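Local coordinates for E3 19 kDa protein (Human adenovirus E serotype 4, PDB 5IRO) that probably binds MHC class I heavy chains through its lumenal domain and retains them in the endoplasmic reticulum, impairing their transport to the cell surface, at residues T58-P61 / G62-E65. Numbering follows the deposited sequence.
Sequences TWQP and GDPE
Trp59, just before a tight turn, reaches across to the backbone of Asp63, which ends it. With CG anti to the backbone N (chi1 -172°), the indole brings its NE1 to Asp63 O, donating at 3.0 Å. This bond is bent: the donor stands above the carbonyl plane, and the oxygen is tilted out of the ring plane. Near that plane, Pro64 O meets the indole edge, 3.4 Å from CD1, and takes a hydrogen bond from Tyr46. A large aromatic with one N-H suits this place: the indole is buried, Pro61 N lies 4.1 Å above one face, offset toward the rim, and the N-H serves a loop carbonyl. The ring of Phe87 meets the indole with the planes nearly parallel.

Asp63 CG lies beside its own backbone N, which brings the carboxylate to Gln60, its plane 79° from the indole. An acid suits the place because OD2 takes both Gln60 N (weakly, 3.2 Å) and a salt bridge from Lys47, whose NZ also bonds Thr58 O; one lysine thus joins both arms of the loop. Gln60 CG packs 3.2 Å from Asp63 OD1, and the Gln60 amide is steeply inclined to that carboxylate.

Asp63 N donates to Gln60 O at 2.9 Å, closing a type II beta turn. Pro61 supplies the fixed phi of its second position, and Gly62 the positive phi (112°) of its third, the classic Pro-Gly pairing, here within the loop linking strands 54-59 and 66-72 of the two sheets.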
ATOM      1  N   THR D  58      -0.123 -19.795  -1.160  1.00 44.40           N
ATOM      2  CA  THR D  58       0.842 -19.765  -0.071  1.00 45.72           C
ATOM      3  C   THR D  58       1.315 -21.164   0.273  1.00 46.13           C
ATOM      4  O   THR D  58       0.610 -22.141   0.021  1.00 48.32           O
ATOM      5  CB  THR D  58       0.238 -19.161   1.205  1.00 48.30           C
ATOM      6  OG1 THR D  58      -0.941 -18.415   0.875  1.00 61.20           O
ATOM      7  CG2 THR D  58       1.252 -18.270   1.907  1.00 51.68           C
ATOM      8  N   TRP D  59       2.512 -21.265   0.843  1.00 35.38           N
ATOM      9  CA  TRP D  59       2.973 -22.555   1.346  1.00 31.20           C
ATOM     10  C   TRP D  59       3.335 -22.511   2.829  1.00 33.36           C
ATOM     11  O   TRP D  59       4.048 -21.615   3.286  1.00 39.70           O
ATOM     12  CB  TRP D  59       4.145 -23.094   0.521  1.00 38.24           C
ATOM     13  CG  TRP D  59       4.520 -24.500   0.889  1.00 32.14           C
ATOM     14  CD1 TRP D  59       4.012 -25.654   0.365  1.00 29.05           C
ATOM     15  CD2 TRP D  59       5.504 -24.896   1.850  1.00 28.02           C
ATOM     16  NE1 TRP D  59       4.610 -26.744   0.953  1.00 32.03           N
ATOM     17  CE2 TRP D  59       5.531 -26.304   1.867  1.00 31.50           C
ATOM     18  CE3 TRP D  59       6.362 -24.195   2.704  1.00 27.99           C
ATOM     19  CZ2 TRP D  59       6.384 -27.024   2.702  1.00 27.59           C
ATOM     20  CZ3 TRP D  59       7.206 -24.909   3.530  1.00 30.29           C
ATOM     21  CH2 TRP D  59       7.210 -26.308   3.527  1.00 27.01           C
ATOM     22  N   GLN D  60       2.818 -23.490   3.569  1.00 22.02           N
ATOM     23  CA  GLN D  60       3.164 -23.709   4.969  1.00 19.81           C
ATOM     24  C   GLN D  60       3.397 -25.212   5.139  1.00 22.94           C
ATOM     25  O   GLN D  60       2.968 -25.993   4.289  1.00 26.42           O
ATOM     26  CB  GLN D  60       2.049 -23.214   5.904  1.00 20.70           C
ATOM     27  CG  GLN D  60       0.776 -24.057   5.899  1.00 22.83           C
ATOM     28  CD  GLN D  60      -0.275 -23.544   6.874  1.00 21.85           C
ATOM     29  OE1 GLN D  60       0.039 -22.830   7.826  1.00 27.88           O
ATOM     30  NE2 GLN D  60      -1.530 -23.922   6.648  1.00 24.65           N
ATOM     31  N   PRO D  61       4.092 -25.625   6.217  1.00 27.20           N
ATOM     32  CA  PRO D  61       4.338 -27.051   6.474  1.00 29.96           C
ATOM     33  C   PRO D  61       3.075 -27.900   6.366  1.00 27.77           C
ATOM     34  O   PRO D  61       2.116 -27.677   7.104  1.00 30.06           O
ATOM     35  CB  PRO D  61       4.858 -27.055   7.911  1.00 31.53           C
ATOM     36  CG  PRO D  61       5.552 -25.753   8.047  1.00 31.99           C
ATOM     37  CD  PRO D  61       4.769 -24.773   7.212  1.00 29.54           C
ATOM     38  N   GLY D  62       3.080 -28.855   5.440  1.00 36.04           N
ATOM     39  CA  GLY D  62       1.928 -29.708   5.214  1.00 37.33           C
ATOM     40  C   GLY D  62       1.283 -29.457   3.863  1.00 40.69           C
ATOM     41  O   GLY D  62       0.667 -30.352   3.283  1.00 41.41           O
ATOM     42  N   ASP D  63       1.432 -28.235   3.359  1.00 43.33           N
ATOM     43  CA  ASP D  63       0.845 -27.839   2.080  1.00 43.64           C
ATOM     44  C   ASP D  63       1.502 -28.570   0.902  1.00 47.40           C
ATOM     45  O   ASP D  63       2.657 -28.988   1.000  1.00 42.61           O
ATOM     46  CB  ASP D  63       0.931 -26.315   1.922  1.00 40.09           C
ATOM     47  CG  ASP D  63       0.056 -25.580   2.922  1.00 46.98           C
ATOM     48  OD1 ASP D  63      -0.415 -26.222   3.885  1.00 45.29           O
ATOM     49  OD2 ASP D  63      -0.160 -24.363   2.747  1.00 53.40           O
ATOM     50  N   PRO D  64       0.765 -28.722  -0.216  1.00 43.45           N
ATOM     51  CA  PRO D  64       1.210 -29.575  -1.326  1.00 44.26           C
ATOM     52  C   PRO D  64       2.539 -29.153  -1.937  1.00 39.56           C
ATOM     53  O   PRO D  64       2.917 -27.982  -1.879  1.00 42.59           O
ATOM     54  CB  PRO D  64       0.094 -29.401  -2.364  1.00 42.19           C
ATOM     55  CG  PRO D  64      -1.096 -29.007  -1.573  1.00 44.37           C
ATOM     56  CD  PRO D  64      -0.566 -28.148  -0.475  1.00 39.45           C
ATOM     57  N   GLU D  65       3.243 -30.122  -2.512  1.00 26.22           N
ATOM     58  CA  GLU D  65       4.535 -29.877  -3.133  1.00 31.67           C
ATOM     59  C   GLU D  65       4.517 -30.400  -4.555  1.00 32.82           C
ATOM     60  O   GLU D  65       5.556 -30.684  -5.152  1.00 34.46           O
ATOM     61  CB  GLU D  65       5.634 -30.544  -2.320  1.00 31.97           C
ATOM     62  CG  GLU D  65       5.769 -29.953  -0.938  1.00 29.83           C
ATOM     63  CD  GLU D  65       6.498 -30.868   0.005  1.00 34.70           C
ATOM     64  OE1 GLU D  65       6.655 -32.060  -0.333  1.00 37.04           O
ATOM     65  OE2 GLU D  65       6.928 -30.388   1.073  1.00 38.71           O
TER